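Long-range contacts in chitin binding protein (Tectaria macrodonta, PDB 6IF7), which binds copper and chitin, has insecticidal activity, and is possibly a lytic polysaccharide monooxygenase of family AA10: residues A77-I82 against Q117-L122; H159-I164 against S178-T183; E44-N49 against S170-Y175. All coordinates share one frame; numbering follows the deposited sequence.

Contact 1. Residues A77-I82 against Q117-L122; sequences ARSDWI and QPTVPL. With SO4 (sulfate ion), chain D.
Pro-118 O lies 2.6 Å from a bound water, water 1, which is also 2.9 Å from Arg-78 O, so the water links the two backbone carbonyls across the loops. Pro-118 belongs to a type I beta turn from Gln-117 to Val-120, closed by Val-120 N bonding to Gln-117 O at 2.9 Å. Ala-77 turns its methyl toward the end of this turn, with CB 3.4 Å from Pro-121 N and against the proline CD. Alongside, Thr-119 meets Ser-79 through a methyl: with chi1 at 47°, OG1 sits between the backbone N and the carbonyl carbon, while CG2 points across to within 3.3 Å of Ser-79 OG. The Arg-78 side chain leaves the contact. Bent at chi3, it brings NE and NH2 side-on to the syn lone pairs of Asp-80 OD1 and OD2, close to the guanidinium plane. Its NH1 also donates to O2 of a sulfate, probably from the crystallisation liquor, at 2.6 Å. The loops therefore meet through small apolar groups and a water bridge, whereas the charges of Arg-78 and Asp-80 are paired inside 77-82 and, for the arginine, with the sulfate as well.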
loop_
_atom_site.group_PDB
_atom_site.type_symbol
_atom_site.label_atom_id
_atom_site.label_comp_id
_atom_site.label_asym_id
_atom_site.label_seq_id
_atom_site.Cartn_x
_atom_site.Cartn_y
_atom_site.Cartn_z
ATOM N N ALA A 77 -6.095 -11.830 4.443
ATOM C CA ALA A 77 -6.244 -11.207 5.751
ATOM C C ALA A 77 -5.522 -12.083 6.748
ATOM O O ALA A 77 -6.132 -12.905 7.421
ATOM C CB ALA A 77 -7.721 -11.045 6.108
ATOM N N ARG A 78 -4.208 -11.919 6.811
ATOM C CA ARG A 78 -3.376 -12.712 7.709
ATOM C C ARG A 78 -2.842 -11.859 8.843
ATOM O O ARG A 78 -2.629 -10.649 8.676
ATOM C CB ARG A 78 -2.211 -13.328 6.957
ATOM C CG ARG A 78 -2.670 -14.157 5.764
ATOM C CD ARG A 78 -1.520 -14.740 4.997
ATOM N NE ARG A 78 -0.628 -15.527 5.844
ATOM C CZ ARG A 78 -0.512 -16.856 5.856
ATOM N NH1 ARG A 78 -1.244 -17.637 5.082
ATOM N NH2 ARG A 78 0.367 -17.419 6.671
ATOM N N SER A 79 -2.623 -12.526 9.978
ATOM C CA SER A 79 -2.001 -11.949 11.150
ATOM C C SER A 79 -0.504 -11.908 11.028
ATOM O O SER A 79 0.114 -11.294 11.838
ATOM C CB SER A 79 -2.334 -12.742 12.443
ATOM O OG SER A 79 -3.327 -13.722 12.231
ATOM N N ASP A 80 0.092 -12.563 10.046
ATOM C CA ASP A 80 1.564 -12.677 10.008
ATOM C C ASP A 80 2.225 -11.962 8.814
ATOM O O ASP A 80 3.373 -12.250 8.507
ATOM C CB ASP A 80 1.964 -14.164 10.038
ATOM C CG ASP A 80 1.405 -14.943 8.837
ATOM O OD1 ASP A 80 0.642 -14.357 8.014
ATOM O OD2 ASP A 80 1.722 -16.131 8.712
ATOM N N TRP A 81 1.526 -11.040 8.145
ATOM C CA TRP A 81 2.196 -10.148 7.197
ATOM C C TRP A 81 3.336 -9.430 7.940
ATOM O O TRP A 81 3.163 -8.978 9.065
ATOM C CB TRP A 81 1.256 -9.095 6.625
ATOM C CG TRP A 81 0.237 -9.561 5.613
ATOM C CD1 TRP A 81 -1.103 -9.661 5.806
ATOM C CD2 TRP A 81 0.475 -9.943 4.246
ATOM N NE1 TRP A 81 -1.728 -10.092 4.657
ATOM C CE2 TRP A 81 -0.788 -10.274 3.679
ATOM C CE3 TRP A 81 1.629 -10.047 3.447
ATOM C CZ2 TRP A 81 -0.942 -10.697 2.350
ATOM C CZ3 TRP A 81 1.478 -10.484 2.098
ATOM C CH2 TRP A 81 0.192 -10.782 1.570
ATOM N N ILE A 82 4.508 -9.348 7.324
ATOM C CA ILE A 82 5.638 -8.700 7.988
ATOM C C ILE A 82 5.364 -7.200 7.965
ATOM O O ILE A 82 4.988 -6.651 6.938
ATOM C CB ILE A 82 6.993 -9.065 7.362
ATOM C CG1 ILE A 82 7.206 -10.578 7.497
ATOM C CG2 ILE A 82 8.133 -8.323 8.083
ATOM C CD1 ILE A 82 8.522 -11.092 6.933
ATOM N N GLN A 117 -8.625 -5.178 12.573
ATOM C CA GLN A 117 -8.253 -6.567 12.799
ATOM C C GLN A 117 -7.607 -7.149 11.557
ATOM O O GLN A 117 -8.298 -7.343 10.558
ATOM C CB GLN A 117 -9.488 -7.397 13.188
ATOM C CG GLN A 117 -10.051 -7.099 14.578
ATOM C CD GLN A 117 -8.978 -7.010 15.678
ATOM O OE1 GLN A 117 -8.019 -7.793 15.724
ATOM N NE2 GLN A 117 -9.140 -6.034 16.569
ATOM N N PRO A 118 -6.280 -7.430 11.605
ATOM C CA PRO A 118 -5.585 -7.982 10.424
ATOM C C PRO A 118 -6.208 -9.263 9.907
ATOM O O PRO A 118 -6.090 -9.559 8.739
ATOM C CB PRO A 118 -4.164 -8.244 10.929
ATOM C CG PRO A 118 -3.981 -7.242 12.006
ATOM C CD PRO A 118 -5.322 -7.059 12.667
ATOM N N THR A 119 -6.890 -9.978 10.789
ATOM C CA THR A 119 -7.558 -11.235 10.471
ATOM C C THR A 119 -8.863 -11.066 9.676
ATOM O O THR A 119 -9.430 -12.059 9.180
ATOM C CB THR A 119 -7.780 -12.046 11.785
ATOM O OG1 THR A 119 -8.331 -11.209 12.817
ATOM C CG2 THR A 119 -6.411 -12.595 12.313
ATOM N N VAL A 120 -9.339 -9.823 9.530
ATOM C CA VAL A 120 -10.523 -9.536 8.712
ATOM C C VAL A 120 -10.098 -8.838 7.418
ATOM O O VAL A 120 -9.330 -7.888 7.494
ATOM C CB VAL A 120 -11.516 -8.636 9.484
ATOM C CG1 VAL A 120 -12.776 -8.368 8.663
ATOM C CG2 VAL A 120 -11.884 -9.251 10.837
ATOM N N PRO A 121 -10.619 -9.285 6.234
ATOM C CA PRO A 121 -10.384 -8.571 4.967
ATOM C C PRO A 121 -10.649 -7.065 5.060
ATOM O O PRO A 121 -11.561 -6.633 5.777
ATOM C CB PRO A 121 -11.367 -9.245 3.987
ATOM C CG PRO A 121 -11.550 -10.627 4.519
ATOM C CD PRO A 121 -11.490 -10.472 6.019
ATOM N N LEU A 122 -9.821 -6.280 4.370
ATOM C CA LEU A 122 -9.857 -4.832 4.469
ATOM C C LEU A 122 -11.015 -4.268 3.657
ATOM O O LEU A 122 -11.147 -4.562 2.462
ATOM C CB LEU A 122 -8.549 -4.222 3.965
ATOM C CG LEU A 122 -8.326 -2.736 4.282
ATOM C CD1 LEU A 122 -8.109 -2.489 5.772
ATOM C CD2 LEU A 122 -7.132 -2.215 3.477
HETATM S S SO4 D . -0.504 -21.207 5.806
HETATM O O1 SO4 D . -1.750 -22.009 5.672
HETATM O O2 SO4 D . -0.498 -20.150 4.767
HETATM O O3 SO4 D . -0.405 -20.658 7.169
HETATM O O4 SO4 D . 0.664 -22.087 5.605
HETATM O O HOH W 1 -4.232 -8.786 7.107
#

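Contact 2. Residues H159-I164 against S178-T183; sequences HLIYVI and SDVYFT
His-159, Ile-161 and Val-180 carry much of the surface buried between strands 159-167 and 173-182, which form an antiparallel hairpin. His-159 and Val-180 are a hydrogen-bonded pair: His-159 N donates to Val-180 O and Val-180 N to His-159 O, each at 3.0 Å. Ile-161 and Ser-178 form a second such pair, Ile-161 N reaching Ser-178 O and Ser-178 N reaching Ile-161 O, both at 2.9 Å. The axes of the short segments approach to 4.7 Å with 135° between their N-to-C directions, consistent with a twisted pair.

The side chains of all these residues project from one face. The imidazole of His-159 and the ring of Phe-182 meet obliquely, with planes at 60°; His-159 CD2 approaches the rim of the phenylalanine at CD2, 3.7 Å away. His-159 ND1 is hydrogen-bonded to Thr-112 OG1. Chi1 of -68° swings Ile-161 CG1 beside its own backbone N, and from there CD1 crosses Val-180 at about a right angle, touching CG1 at 3.9 Å. Leu-86 of strand 84-86 packs on Ile-161, Val-180 and Phe-182, extending this apolar layer. At its edge Ser-178 OG takes a water that also donates to Ile-161 O, and OG bonds to Pro-7 O as well.

On the other face, Leu-160 faces Asp-179 as a non-hydrogen-bonded pair, and the Asp-179 carboxylate is salt-bridged to Arg-10. This hairpin belongs to the beta-sandwich core common to lytic polysaccharide monooxygenases. The four bonds satisfy the backbone N and O atoms of His-159, Val-180, Ile-161 and Ser-178 that face the partner strand, while Thr-112 and Pro-7 take up the imidazole and the hydroxyl, so these two polar groups can be buried amid aliphatic and aromatic packing.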
loop_
_atom_site.group_PDB
_atom_site.type_symbol
_atom_site.label_atom_id
_atom_site.label_comp_id
_atom_site.label_asym_id
_atom_site.label_seq_id
_atom_site.Cartn_x
_atom_site.Cartn_y
_atom_site.Cartn_z
ATOM N N HIS A 159 -1.431 -2.260 12.219
ATOM C CA HIS A 159 -2.265 -1.414 11.401
ATOM C C HIS A 159 -1.805 -1.518 9.950
ATOM O O HIS A 159 -0.858 -2.252 9.643
ATOM C CB HIS A 159 -2.211 0.016 11.923
ATOM C CG HIS A 159 -3.083 0.219 13.113
ATOM N ND1 HIS A 159 -4.448 0.392 13.014
ATOM C CD2 HIS A 159 -2.799 0.214 14.433
ATOM C CE1 HIS A 159 -4.963 0.498 14.223
ATOM N NE2 HIS A 159 -3.983 0.398 15.099
ATOM N N LEU A 160 -2.504 -0.803 9.075
ATOM C CA LEU A 160 -2.165 -0.768 7.681
ATOM C C LEU A 160 -2.216 0.672 7.201
ATOM O O LEU A 160 -3.082 1.457 7.614
ATOM C CB LEU A 160 -3.118 -1.700 6.914
ATOM C CG LEU A 160 -2.998 -1.793 5.400
ATOM C CD1 LEU A 160 -3.311 -3.202 4.950
ATOM C CD2 LEU A 160 -3.919 -0.806 4.679
ATOM N N ILE A 161 -1.274 1.000 6.323
ATOM C CA ILE A 161 -1.277 2.244 5.605
ATOM C C ILE A 161 -1.612 1.960 4.135
ATOM O O ILE A 161 -0.974 1.119 3.485
ATOM C CB ILE A 161 0.057 2.950 5.786
ATOM C CG1 ILE A 161 0.158 3.383 7.257
ATOM C CG2 ILE A 161 0.181 4.130 4.838
ATOM C CD1 ILE A 161 1.489 3.945 7.645
ATOM N N TYR A 162 -2.641 2.654 3.655
ATOM C CA TYR A 162 -3.118 2.562 2.292
ATOM C C TYR A 162 -2.737 3.856 1.575
ATOM O O TYR A 162 -3.083 4.967 2.020
ATOM C CB TYR A 162 -4.621 2.383 2.271
ATOM C CG TYR A 162 -5.212 1.867 0.967
ATOM C CD1 TYR A 162 -4.815 0.642 0.430
ATOM C CD2 TYR A 162 -6.219 2.568 0.312
ATOM C CE1 TYR A 162 -5.382 0.145 -0.745
ATOM C CE2 TYR A 162 -6.805 2.078 -0.849
ATOM C CZ TYR A 162 -6.386 0.875 -1.387
ATOM O OH TYR A 162 -6.978 0.405 -2.547
ATOM N N VAL A 163 -1.985 3.702 0.492
ATOM C CA VAL A 163 -1.537 4.831 -0.310
ATOM C C VAL A 163 -2.157 4.721 -1.692
ATOM O O VAL A 163 -2.037 3.683 -2.369
ATOM C CB VAL A 163 0.000 4.924 -0.339
ATOM C CG1 VAL A 163 0.474 6.146 -1.119
ATOM C CG2 VAL A 163 0.500 5.006 1.090
ATOM N N ILE A 164 -2.846 5.797 -2.082
ATOM C CA ILE A 164 -3.416 5.945 -3.403
ATOM C C ILE A 164 -2.606 7.010 -4.157
ATOM O O ILE A 164 -2.500 8.151 -3.696
ATOM C CB ILE A 164 -4.900 6.390 -3.313
ATOM C CG1 ILE A 164 -5.708 5.408 -2.479
ATOM C CG2 ILE A 164 -5.496 6.528 -4.706
ATOM C CD1 ILE A 164 -7.070 5.917 -2.041
ATOM N N SER A 178 0.505 -1.276 2.978
ATOM C CA SER A 178 1.710 -1.527 3.783
ATOM C C SER A 178 1.309 -1.890 5.226
ATOM O O SER A 178 0.580 -1.165 5.895
ATOM C CB SER A 178 2.670 -0.329 3.769
ATOM O OG SER A 178 3.087 0.003 2.436
ATOM N N ASP A 179 1.788 -3.041 5.682
ATOM C CA ASP A 179 1.562 -3.501 7.030
ATOM C C ASP A 179 2.546 -2.751 7.919
ATOM O O ASP A 179 3.709 -2.629 7.599
ATOM C CB ASP A 179 1.781 -5.004 7.098
ATOM C CG ASP A 179 0.790 -5.753 6.237
ATOM O OD1 ASP A 179 -0.389 -5.800 6.614
ATOM O OD2 ASP A 179 1.157 -6.271 5.168
ATOM N N VAL A 180 2.047 -2.232 9.023
ATOM C CA VAL A 180 2.865 -1.480 9.954
ATOM C C VAL A 180 2.491 -1.880 11.355
ATOM O O VAL A 180 1.480 -2.504 11.564
ATOM C CB VAL A 180 2.719 0.055 9.777
ATOM C CG1 VAL A 180 3.154 0.456 8.378
ATOM C CG2 VAL A 180 1.295 0.543 10.069
ATOM N N TYR A 181 3.327 -1.502 12.302
ATOM C CA TYR A 181 3.086 -1.787 13.693
ATOM C C TYR A 181 3.408 -0.494 14.444
ATOM O O TYR A 181 4.547 -0.066 14.444
ATOM C CB TYR A 181 3.998 -2.943 14.152
ATOM C CG TYR A 181 3.661 -3.423 15.528
ATOM C CD1 TYR A 181 4.163 -2.775 16.659
ATOM C CD2 TYR A 181 2.827 -4.518 15.704
ATOM C CE1 TYR A 181 3.835 -3.211 17.935
ATOM C CE2 TYR A 181 2.489 -4.959 16.967
ATOM C CZ TYR A 181 2.996 -4.316 18.067
ATOM O OH TYR A 181 2.632 -4.796 19.287
ATOM N N PHE A 182 2.405 0.122 15.063
ATOM C CA PHE A 182 2.597 1.403 15.735
ATOM C C PHE A 182 3.232 1.222 17.097
ATOM O O PHE A 182 2.739 0.458 17.908
ATOM C CB PHE A 182 1.295 2.182 15.828
ATOM C CG PHE A 182 1.000 2.938 14.603
ATOM C CD1 PHE A 182 1.773 4.033 14.272
ATOM C CD2 PHE A 182 0.010 2.533 13.758
ATOM C CE1 PHE A 182 1.557 4.726 13.105
ATOM C CE2 PHE A 182 -0.227 3.228 12.597
ATOM C CZ PHE A 182 0.552 4.326 12.264
ATOM N N THR A 183 4.336 1.911 17.329
ATOM C CA THR A 183 5.175 1.620 18.496
ATOM C C THR A 183 6.236 2.697 18.648
ATOM O O THR A 183 6.994 2.989 17.697
ATOM C CB THR A 183 5.830 0.204 18.382
ATOM O OG1 THR A 183 6.391 -0.201 19.641
ATOM C CG2 THR A 183 6.906 0.137 17.275
ATOM O OXT THR A 183 6.318 3.308 19.725
HETATM O O HOH W 2 1.119 1.576 1.191
#

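Contact 3. Residues E44-N49 against S170-Y175; sequences EVNIPN and SPEAFY
Asn-46 meets 170-175 with both parts of its side chain. Its CB, placed by the backbone, rests on the Phe-174 ring, 4.0 Å from the centroid and 25° off the normal, a CH-pi contact displaced toward the rim. A chi1 of 71° sets CG between the backbone N and the carbonyl carbon and so turns the amide toward Glu-172, where ND2 donates to OE2 at 2.8 Å. The acceptor lies in the amide plane, but the donor reaches OE2 on its anti side, tilted out of the carboxylate plane. Glu-172 gets there by an extended chain, CG anti to the backbone N at chi1 -177°, and its other oxygen, OE1, is salt-bridged to Arg-167.

The backbones that carry these side chains pair as antiparallel strands, 46-47 against 173-182, at an edge of the beta-sandwich of the lytic polysaccharide monooxygenase fold. Ile-47 N bonds to Ala-173 O at 3.0 Å, Ala-173 N returns a longer bond to Ile-47 O at 3.2 Å, and Val-45, the centre of an inverse gamma turn, accepts through its O from Tyr-175 N at 3.0 Å. This edge borders the copper site formed by His-1 and His-103. Glu-44 OE2 bonds to His-1 NE2, and the Phe-174 side chain lies about 3 Å from the copper ion at nearest atoms, consistent with the phenylalanine found near the metal's axial position in many AA10 enzymes.

On the opposite face from Asn-46, Ile-47 packs on Tyr-175. Ile-47 CG1 lies 3.6 Å from Tyr-175 CE2, while CD1 continues along the ring toward OH, which bonds to His-54. At the loop end, Pro-171 CG approaches Pro-48 O at 3.6 Å, and Ser-170 OG accepts from Glu-172 N in an ST turn.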
loop_
_atom_site.group_PDB
_atom_site.type_symbol
_atom_site.label_atom_id
_atom_site.label_comp_id
_atom_site.label_asym_id
_atom_site.label_seq_id
_atom_site.Cartn_x
_atom_site.Cartn_y
_atom_site.Cartn_z
ATOM N N GLU A 44 2.647 -2.315 -10.739
ATOM C CA GLU A 44 1.485 -2.065 -11.559
ATOM C C GLU A 44 0.210 -2.600 -10.902
ATOM O O GLU A 44 -0.617 -3.241 -11.555
ATOM C CB GLU A 44 1.701 -2.644 -12.977
ATOM C CG GLU A 44 0.805 -1.998 -14.017
ATOM C CD GLU A 44 0.999 -2.557 -15.408
ATOM O OE1 GLU A 44 0.604 -3.701 -15.650
ATOM O OE2 GLU A 44 1.531 -1.833 -16.260
ATOM N N VAL A 45 0.033 -2.303 -9.615
ATOM C CA VAL A 45 -1.278 -2.464 -8.967
ATOM C C VAL A 45 -2.100 -1.206 -9.297
ATOM O O VAL A 45 -2.303 -0.315 -8.474
ATOM C CB VAL A 45 -1.164 -2.733 -7.456
ATOM C CG1 VAL A 45 -2.530 -3.014 -6.864
ATOM C CG2 VAL A 45 -0.203 -3.900 -7.201
ATOM N N ASN A 46 -2.572 -1.152 -10.540
ATOM C CA ASN A 46 -3.239 0.017 -11.038
ATOM C C ASN A 46 -4.685 -0.245 -11.513
ATOM O O ASN A 46 -5.139 -1.392 -11.682
ATOM C CB ASN A 46 -2.382 0.671 -12.133
ATOM C CG ASN A 46 -2.330 -0.138 -13.413
ATOM O OD1 ASN A 46 -2.612 -1.313 -13.429
ATOM N ND2 ASN A 46 -1.961 0.500 -14.482
ATOM N N ILE A 47 -5.401 0.860 -11.653
ATOM C CA ILE A 47 -6.668 0.921 -12.331
ATOM C C ILE A 47 -6.392 2.019 -13.357
ATOM O O ILE A 47 -6.390 3.203 -12.986
ATOM C CB ILE A 47 -7.813 1.297 -11.373
ATOM C CG1 ILE A 47 -7.998 0.188 -10.340
ATOM C CG2 ILE A 47 -9.133 1.523 -12.151
ATOM C CD1 ILE A 47 -9.115 0.438 -9.345
ATOM N N PRO A 48 -6.128 1.644 -14.634
ATOM C CA PRO A 48 -5.814 2.640 -15.696
ATOM C C PRO A 48 -6.901 3.685 -15.890
ATOM O O PRO A 48 -6.662 4.758 -16.399
ATOM C CB PRO A 48 -5.684 1.788 -16.972
ATOM C CG PRO A 48 -5.632 0.372 -16.531
ATOM C CD PRO A 48 -6.322 0.293 -15.203
ATOM N N ASN A 49 -8.068 3.338 -15.395
ATOM C CA ASN A 49 -9.275 4.044 -15.551
ATOM C C ASN A 49 -9.747 4.917 -14.373
ATOM O O ASN A 49 -10.781 5.544 -14.493
ATOM C CB ASN A 49 -10.330 2.944 -15.763
ATOM C CG ASN A 49 -11.491 3.431 -16.529
ATOM O OD1 ASN A 49 -11.394 4.478 -17.185
ATOM N ND2 ASN A 49 -12.611 2.701 -16.462
ATOM N N SER A 170 -3.587 11.984 -16.301
ATOM C CA SER A 170 -4.118 10.679 -16.660
ATOM C C SER A 170 -5.121 10.226 -15.602
ATOM O O SER A 170 -4.955 10.551 -14.430
ATOM C CB SER A 170 -2.972 9.675 -16.687
ATOM O OG SER A 170 -3.454 8.347 -16.805
ATOM N N PRO A 171 -6.139 9.449 -16.004
ATOM C CA PRO A 171 -7.064 8.872 -15.004
ATOM C C PRO A 171 -6.468 7.705 -14.207
ATOM O O PRO A 171 -7.100 7.240 -13.251
ATOM C CB PRO A 171 -8.237 8.360 -15.857
ATOM C CG PRO A 171 -7.640 8.092 -17.203
ATOM C CD PRO A 171 -6.424 8.962 -17.371
ATOM N N GLU A 172 -5.286 7.228 -14.602
ATOM C CA GLU A 172 -4.648 6.110 -13.942
ATOM C C GLU A 172 -4.245 6.410 -12.493
ATOM O O GLU A 172 -3.690 7.472 -12.187
ATOM C CB GLU A 172 -3.419 5.695 -14.719
ATOM C CG GLU A 172 -2.704 4.477 -14.170
ATOM C CD GLU A 172 -1.446 4.167 -14.956
ATOM O OE1 GLU A 172 -0.576 5.055 -15.034
ATOM O OE2 GLU A 172 -1.306 3.040 -15.467
ATOM N N ALA A 173 -4.497 5.432 -11.637
ATOM C CA ALA A 173 -4.094 5.455 -10.250
ATOM C C ALA A 173 -3.449 4.116 -9.851
ATOM O O ALA A 173 -3.737 3.072 -10.450
ATOM C CB ALA A 173 -5.308 5.739 -9.391
ATOM N N PHE A 174 -2.566 4.177 -8.847
ATOM C CA PHE A 174 -1.875 3.036 -8.275
ATOM C C PHE A 174 -2.273 2.915 -6.798
ATOM O O PHE A 174 -2.552 3.914 -6.130
ATOM C CB PHE A 174 -0.356 3.198 -8.415
ATOM C CG PHE A 174 0.108 3.245 -9.851
ATOM C CD1 PHE A 174 -0.008 4.424 -10.602
ATOM C CD2 PHE A 174 0.632 2.110 -10.466
ATOM C CE1 PHE A 174 0.394 4.460 -11.941
ATOM C CE2 PHE A 174 1.049 2.148 -11.797
ATOM C CZ PHE A 174 0.922 3.312 -12.533
ATOM N N TYR A 175 -2.290 1.688 -6.297
ATOM C CA TYR A 175 -2.789 1.383 -4.953
ATOM C C TYR A 175 -1.800 0.504 -4.225
ATOM O O TYR A 175 -1.330 -0.492 -4.773
ATOM C CB TYR A 175 -4.145 0.698 -5.064
ATOM C CG TYR A 175 -5.162 1.541 -5.836
ATOM C CD1 TYR A 175 -5.971 2.466 -5.174
ATOM C CD2 TYR A 175 -5.280 1.432 -7.217
ATOM C CE1 TYR A 175 -6.881 3.249 -5.872
ATOM C CE2 TYR A 175 -6.185 2.211 -7.933
ATOM C CZ TYR A 175 -6.990 3.109 -7.260
ATOM O OH TYR A 175 -7.892 3.885 -7.953
#

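Overall arrangement
Contact 2 is a buried pairing, contact 3 partly buried, and contact 1 a surface meeting of loops. Contacts 2 and 3 share strand 173-182: 159-164 pairs with its later part, 44-49 with its beginning, and they lie on opposite sides of the chain's centre. They touch where Ile-164 and Tyr-162 pack on Tyr-175. Contact 1 adjoins contact 2 through Trp-81 against Asp-179 and Leu-122 against Leu-160, yet its centre is about 24 Å from that of contact 3. Contacts 2 and 3 both rest on antiparallel backbone bonds; contact 2 adds buried apolar packing, contact 3 an amide-carboxylate bond and ring packing beside the copper site, whereas contact 1 relies on water and small apolar groups.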